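Local coordinates for protein prophenoloxidase b (Marsupenaeus japonicus, PDB 3WKY) that probably oxidises phenols at a type 3 copper centre, as a hemolymph prophenoloxidase of the hemocyanin family, at residues A55-A60 with S84-E89; S420-V425 with N493-F498. All blocks are in the same frame, centred on the assembly; numbering follows the deposited sequence.

In the fold
Following the chain from the N terminus, interaction 1 comes first: just after helix 51-54 the chain turns at residues 55-60 and runs on into helix 74-89, near whose C-terminal end V86 meets K56 and L57, closing a short loop within the all-alpha region. The chain then passes through the copper-containing region before interaction 2 opens at 420-425. After a long, strand-rich excursion it closes at 493-498, joining the start of edge strand 424-432 to the end of its antiparallel neighbour 485-493 in the three-stranded sheet of the Ig-like region. The two loops lie in series, neither nesting nor crossing. The centres of interactions 1 and 2 are about 53 Å apart.

Interaction 1: residues A55-A60 with S84-E89; sequences AKLGSA and SKVFIE
V86 turns CG1 anti to its backbone N (chi1 179°), which leaves the CG2 branch beside that N and aimed at K56 and L57. L57 starts from a CB that points away from helix 74-89, with CG beside its own N; chi2 of 174° sends CD1 straight on and turns CD2 off that line, so that L57 CD2 lies 3.9 Å from V86 CG2. The two side chains cross at about a right angle. The same CG2 methyl also presses on the backbone: K56 O sits 3.2 Å from V86 CG2, a tight van der Waals contact. The base of the extended K56 side chain skirts this methyl, with K56 CB 4.1 Å from V86 CG2.

A type II' beta turn from L57 to A60 follows, closed by A60 N to L57 O and helped by G58, whose positive phi suits glycine. S59 OG bonds D82 on the helix, while L57 also packs on L83 and V103 and V86 on V99. Along the helix, K85 NZ meets the syn side of E89 OE2 at 2.7 Å in an i to i+4 salt bridge. Through L57, V86 and K56 O the loop after helix 51-54 is thus packed on helix 74-89, within the all-alpha domain of the hemocyanin family.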
loop_
_atom_site.group_PDB
_atom_site.type_symbol
_atom_site.label_atom_id
_atom_site.label_comp_id
_atom_site.label_asym_id
_atom_site.label_seq_id
_atom_site.Cartn_x
_atom_site.Cartn_y
_atom_site.Cartn_z
ATOM N N ALA A 55 -10.137 25.531 50.247
ATOM C CA ALA A 55 -11.514 25.550 49.767
ATOM C C ALA A 55 -11.696 26.512 48.589
ATOM O O ALA A 55 -12.677 26.418 47.855
ATOM C CB ALA A 55 -12.457 25.924 50.899
ATOM N N LYS A 56 -10.760 27.441 48.427
ATOM C CA LYS A 56 -10.848 28.443 47.374
ATOM C C LYS A 56 -10.114 28.021 46.106
ATOM O O LYS A 56 -10.190 28.716 45.094
ATOM C CB LYS A 56 -10.218 29.758 47.838
ATOM C CG LYS A 56 -10.981 30.540 48.887
ATOM C CD LYS A 56 -10.172 31.781 49.251
ATOM C CE LYS A 56 -10.927 32.718 50.173
ATOM N NZ LYS A 56 -10.052 33.865 50.552
ATOM N N LEU A 57 -9.394 26.905 46.165
ATOM C CA LEU A 57 -8.409 26.595 45.125
ATOM C C LEU A 57 -8.955 25.881 43.888
ATOM O O LEU A 57 -8.213 25.657 42.934
ATOM C CB LEU A 57 -7.221 25.826 45.711
ATOM C CG LEU A 57 -6.306 26.662 46.605
ATOM C CD1 LEU A 57 -5.234 25.804 47.260
ATOM C CD2 LEU A 57 -5.672 27.795 45.809
ATOM N N GLY A 58 -10.244 25.549 43.891
ATOM C CA GLY A 58 -10.843 24.854 42.768
ATOM C C GLY A 58 -10.113 23.559 42.450
ATOM O O GLY A 58 -9.898 22.731 43.335
ATOM N N SER A 59 -9.706 23.391 41.194
ATOM C CA SER A 59 -9.049 22.160 40.766
ATOM C C SER A 59 -7.528 22.277 40.779
ATOM O O SER A 59 -6.837 21.371 40.309
ATOM C CB SER A 59 -9.508 21.774 39.359
ATOM O OG SER A 59 -9.085 22.749 38.412
ATOM N N ALA A 60 -7.008 23.380 41.315
ATOM C CA ALA A 60 -5.565 23.651 41.264
ATOM C C ALA A 60 -4.682 22.509 41.765
ATOM O O ALA A 60 -3.611 22.250 41.210
ATOM C CB ALA A 60 -5.234 24.938 42.013
ATOM N N SER A 84 -4.735 30.865 39.591
ATOM C CA SER A 84 -4.548 32.286 39.326
ATOM C C SER A 84 -5.737 33.093 39.839
ATOM O O SER A 84 -5.575 34.246 40.237
ATOM C CB SER A 84 -4.322 32.543 37.830
ATOM O OG SER A 84 -5.443 32.132 37.078
ATOM N N LYS A 85 -6.924 32.491 39.829
ATOM C CA LYS A 85 -8.129 33.173 40.297
ATOM C C LYS A 85 -7.951 33.655 41.735
ATOM O O LYS A 85 -8.305 34.787 42.072
ATOM C CB LYS A 85 -9.349 32.253 40.196
ATOM C CG LYS A 85 -10.614 32.820 40.855
ATOM C CD LYS A 85 -11.752 31.814 40.856
ATOM C CE LYS A 85 -12.909 32.277 41.736
ATOM N NZ LYS A 85 -13.538 33.523 41.228
ATOM N N VAL A 86 -7.381 32.796 42.575
ATOM C CA VAL A 86 -7.126 33.145 43.966
ATOM C C VAL A 86 -6.066 34.238 44.074
ATOM O O VAL A 86 -6.227 35.177 44.853
ATOM C CB VAL A 86 -6.719 31.903 44.796
ATOM C CG1 VAL A 86 -6.443 32.288 46.242
ATOM C CG2 VAL A 86 -7.807 30.847 44.724
ATOM N N PHE A 87 -4.997 34.122 43.283
ATOM C CA PHE A 87 -3.934 35.125 43.260
ATOM C C PHE A 87 -4.490 36.484 42.822
ATOM O O PHE A 87 -4.196 37.519 43.421
ATOM C CB PHE A 87 -2.832 34.737 42.267
ATOM C CG PHE A 87 -1.986 33.558 42.692
ATOM C CD1 PHE A 87 -2.055 33.038 43.977
ATOM C CD2 PHE A 87 -1.093 32.987 41.791
ATOM C CE1 PHE A 87 -1.257 31.953 44.351
ATOM C CE2 PHE A 87 -0.293 31.909 42.153
ATOM C CZ PHE A 87 -0.374 31.392 43.437
ATOM N N ILE A 88 -5.280 36.461 41.755
ATOM C CA ILE A 88 -5.803 37.674 41.138
ATOM C C ILE A 88 -6.792 38.378 42.065
ATOM O O ILE A 88 -6.824 39.613 42.131
ATOM C CB ILE A 88 -6.476 37.333 39.792
ATOM C CG1 ILE A 88 -5.404 36.983 38.752
ATOM C CG2 ILE A 88 -7.347 38.478 39.299
ATOM C CD1 ILE A 88 -5.922 36.122 37.595
ATOM N N GLU A 89 -7.582 37.591 42.787
ATOM C CA GLU A 89 -8.638 38.143 43.635
ATOM C C GLU A 89 -8.167 38.485 45.055
ATOM O O GLU A 89 -8.952 38.960 45.871
ATOM C CB GLU A 89 -9.847 37.202 43.669
ATOM C CG GLU A 89 -10.578 37.083 42.332
ATOM C CD GLU A 89 -11.755 36.120 42.382
ATOM O OE1 GLU A 89 -11.940 35.448 43.420
ATOM O OE2 GLU A 89 -12.497 36.030 41.380
#

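Interaction 2: residues S420-V425 with N493-F498. With NAG (2-acetamido-2-deoxy-beta-D-glucopyranose), chain E.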
loop_
_atom_site.group_PDB
_atom_site.type_symbol
_atom_site.label_atom_id
_atom_site.label_comp_id
_atom_site.label_asym_id
_atom_site.label_seq_id
_atom_site.Cartn_x
_atom_site.Cartn_y
_atom_site.Cartn_z
ATOM N N SER A 420 -8.781 54.562 0.941
ATOM C CA SER A 420 -8.429 55.952 0.645
ATOM C C SER A 420 -7.915 56.678 1.890
ATOM O O SER A 420 -8.205 56.298 3.020
ATOM C CB SER A 420 -9.625 56.696 0.052
ATOM O OG SER A 420 -10.671 56.799 1.000
ATOM N N GLY A 421 -7.120 57.723 1.669
ATOM C CA GLY A 421 -6.553 58.480 2.775
ATOM C C GLY A 421 -6.206 59.900 2.353
ATOM O O GLY A 421 -5.962 60.150 1.174
ATOM N N ASN A 422 -6.163 60.819 3.315
ATOM C CA ASN A 422 -5.860 62.221 3.013
ATOM C C ASN A 422 -4.362 62.485 2.856
ATOM O O ASN A 422 -3.959 63.477 2.243
ATOM C CB ASN A 422 -6.437 63.133 4.106
ATOM C CG ASN A 422 -7.949 63.269 4.023
ATOM O OD1 ASN A 422 -8.481 63.772 3.037
ATOM N ND2 ASN A 422 -8.644 62.833 5.063
ATOM N N ILE A 423 -3.528 61.611 3.417
ATOM C CA ILE A 423 -2.081 61.826 3.414
ATOM C C ILE A 423 -1.419 61.079 2.259
ATOM O O ILE A 423 -1.758 59.930 1.995
ATOM C CB ILE A 423 -1.455 61.395 4.753
ATOM C CG1 ILE A 423 -2.053 62.211 5.898
ATOM C CG2 ILE A 423 0.045 61.563 4.727
ATOM C CD1 ILE A 423 -1.884 63.700 5.722
ATOM N N THR A 424 -0.489 61.741 1.572
ATOM C CA THR A 424 0.272 61.152 0.473
ATOM C C THR A 424 1.621 60.674 0.995
ATOM O O THR A 424 2.287 61.388 1.740
ATOM C CB THR A 424 0.523 62.198 -0.655
ATOM O OG1 THR A 424 -0.708 62.488 -1.331
ATOM C CG2 THR A 424 1.523 61.670 -1.669
ATOM N N VAL A 425 2.033 59.462 0.634
ATOM C CA VAL A 425 3.373 59.019 0.996
ATOM C C VAL A 425 4.338 59.323 -0.152
ATOM O O VAL A 425 4.125 58.876 -1.285
ATOM C CB VAL A 425 3.404 57.510 1.340
ATOM C CG1 VAL A 425 4.825 57.068 1.663
ATOM C CG2 VAL A 425 2.482 57.229 2.514
ATOM N N ASN A 493 0.707 66.368 3.599
ATOM C CA ASN A 493 -0.673 66.665 3.928
ATOM C C ASN A 493 -1.092 67.810 3.020
ATOM O O ASN A 493 -0.670 68.949 3.228
ATOM C CB ASN A 493 -0.784 67.077 5.395
ATOM C CG ASN A 493 -2.180 67.524 5.782
ATOM O OD1 ASN A 493 -3.105 67.530 4.968
ATOM N ND2 ASN A 493 -2.342 67.894 7.048
ATOM N N PRO A 494 -1.902 67.504 1.997
ATOM C CA PRO A 494 -2.323 68.520 1.026
ATOM C C PRO A 494 -3.564 69.274 1.478
ATOM O O PRO A 494 -4.025 70.154 0.758
ATOM C CB PRO A 494 -2.651 67.691 -0.214
ATOM C CG PRO A 494 -3.168 66.382 0.358
ATOM C CD PRO A 494 -2.320 66.143 1.597
ATOM N N THR A 495 -4.099 68.942 2.646
ATOM C CA THR A 495 -5.312 69.596 3.114
ATOM C C THR A 495 -4.986 70.895 3.867
ATOM O O THR A 495 -3.816 71.264 4.017
ATOM C CB THR A 495 -6.145 68.690 4.011
ATOM O OG1 THR A 495 -5.552 68.630 5.313
ATOM C CG2 THR A 495 -6.245 67.262 3.405
ATOM N N SER A 496 -6.024 71.564 4.361
ATOM C CA SER A 496 -5.850 72.858 5.017
ATOM C C SER A 496 -5.861 72.748 6.540
ATOM O O SER A 496 -5.779 73.754 7.245
ATOM C CB SER A 496 -6.922 73.846 4.553
ATOM O OG SER A 496 -8.207 73.451 4.998
ATOM N N ASP A 497 -5.960 71.528 7.058
ATOM C CA ASP A 497 -5.878 71.382 8.504
ATOM C C ASP A 497 -4.959 70.250 8.920
ATOM O O ASP A 497 -4.425 69.525 8.078
ATOM C CB ASP A 497 -7.262 71.234 9.142
ATOM C CG ASP A 497 -7.335 71.867 10.528
ATOM O OD1 ASP A 497 -6.275 72.060 11.167
ATOM O OD2 ASP A 497 -8.460 72.166 10.983
ATOM N N PHE A 498 -4.721 70.155 10.224
ATOM C CA PHE A 498 -3.859 69.118 10.767
ATOM C C PHE A 498 -4.561 67.780 10.584
ATOM O O PHE A 498 -5.787 67.699 10.696
ATOM C CB PHE A 498 -3.588 69.361 12.249
ATOM C CG PHE A 498 -2.515 70.375 12.507
ATOM C CD1 PHE A 498 -2.786 71.732 12.405
ATOM C CD2 PHE A 498 -1.231 69.973 12.845
ATOM C CE1 PHE A 498 -1.794 72.669 12.637
ATOM C CE2 PHE A 498 -0.233 70.908 13.079
ATOM C CZ PHE A 498 -0.518 72.261 12.972
HETATM C C1 NAG E . -10.030 63.213 4.925
HETATM C C2 NAG E . -10.956 62.020 4.629
HETATM C C3 NAG E . -12.364 62.082 5.236
HETATM C C4 NAG E . -12.512 63.035 6.415
HETATM C C5 NAG E . -11.778 64.322 6.107
HETATM C C6 NAG E . -12.012 65.359 7.201
HETATM C C7 NAG E . -10.369 61.100 2.422
HETATM C C8 NAG E . -9.861 61.694 1.140
HETATM N N2 NAG E . -11.122 61.892 3.187
HETATM O O3 NAG E . -12.730 60.787 5.661
HETATM O O4 NAG E . -13.875 63.316 6.647
HETATM O O5 NAG E . -10.412 63.999 6.038
HETATM O O6 NAG E . -11.664 64.804 8.452
HETATM O O7 NAG E . -10.084 59.936 2.706
#
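N422 is the first residue of 420-425 to meet the other segment: its CB and OD1 come only loosely up to the CG2 methyl of T495, N422 OD1 lying 4.2 Å from T495 CG2. The same side chain carries the glycan. N422 ND2 is bonded covalently to C1 of the NAG at 1.4 Å, and N422, I423 and T424 form the N-X-T sequon. The sugar is also hydrogen-bonded by K499 NZ, while D598 accepts the backbone N-H of N422. The carbonyl oxygen N422 O meets the ring of P494, 3.2 Å from P494 CD.

I423, in the conformer described, one of two, carries CG1 beside its backbone N (chi1 -60°) and bends again at chi2. In that conformer CD1 comes alongside N493, with I423 CD1 3.6 Å from N493 CB. Here the start of strand 424-432 lies next to the end of strand 485-493 in the Ig-like region, and I423 also packs on V491 and on A596 of the larger sheet. The amide of N493 faces its own loop. N493 OD1 takes two donors: T495 N at 2.9 Å, above the carbonyl plane, which makes an Asx turn, and T495 OG1 at 2.7 Å, in the plane and on a lone pair. N493 ND2 gives to D497 O at 2.8 Å in the conformer described, and also to I538 O. A leucine in place of N493 would probably leave T495 N, T495 OG1, D497 O and I538 O without their amide partner, freeing the 493-498 turn to open.

T424, where strand 424-432 begins, is hydrogen-bonded through its backbone to N492, the residue just before N493.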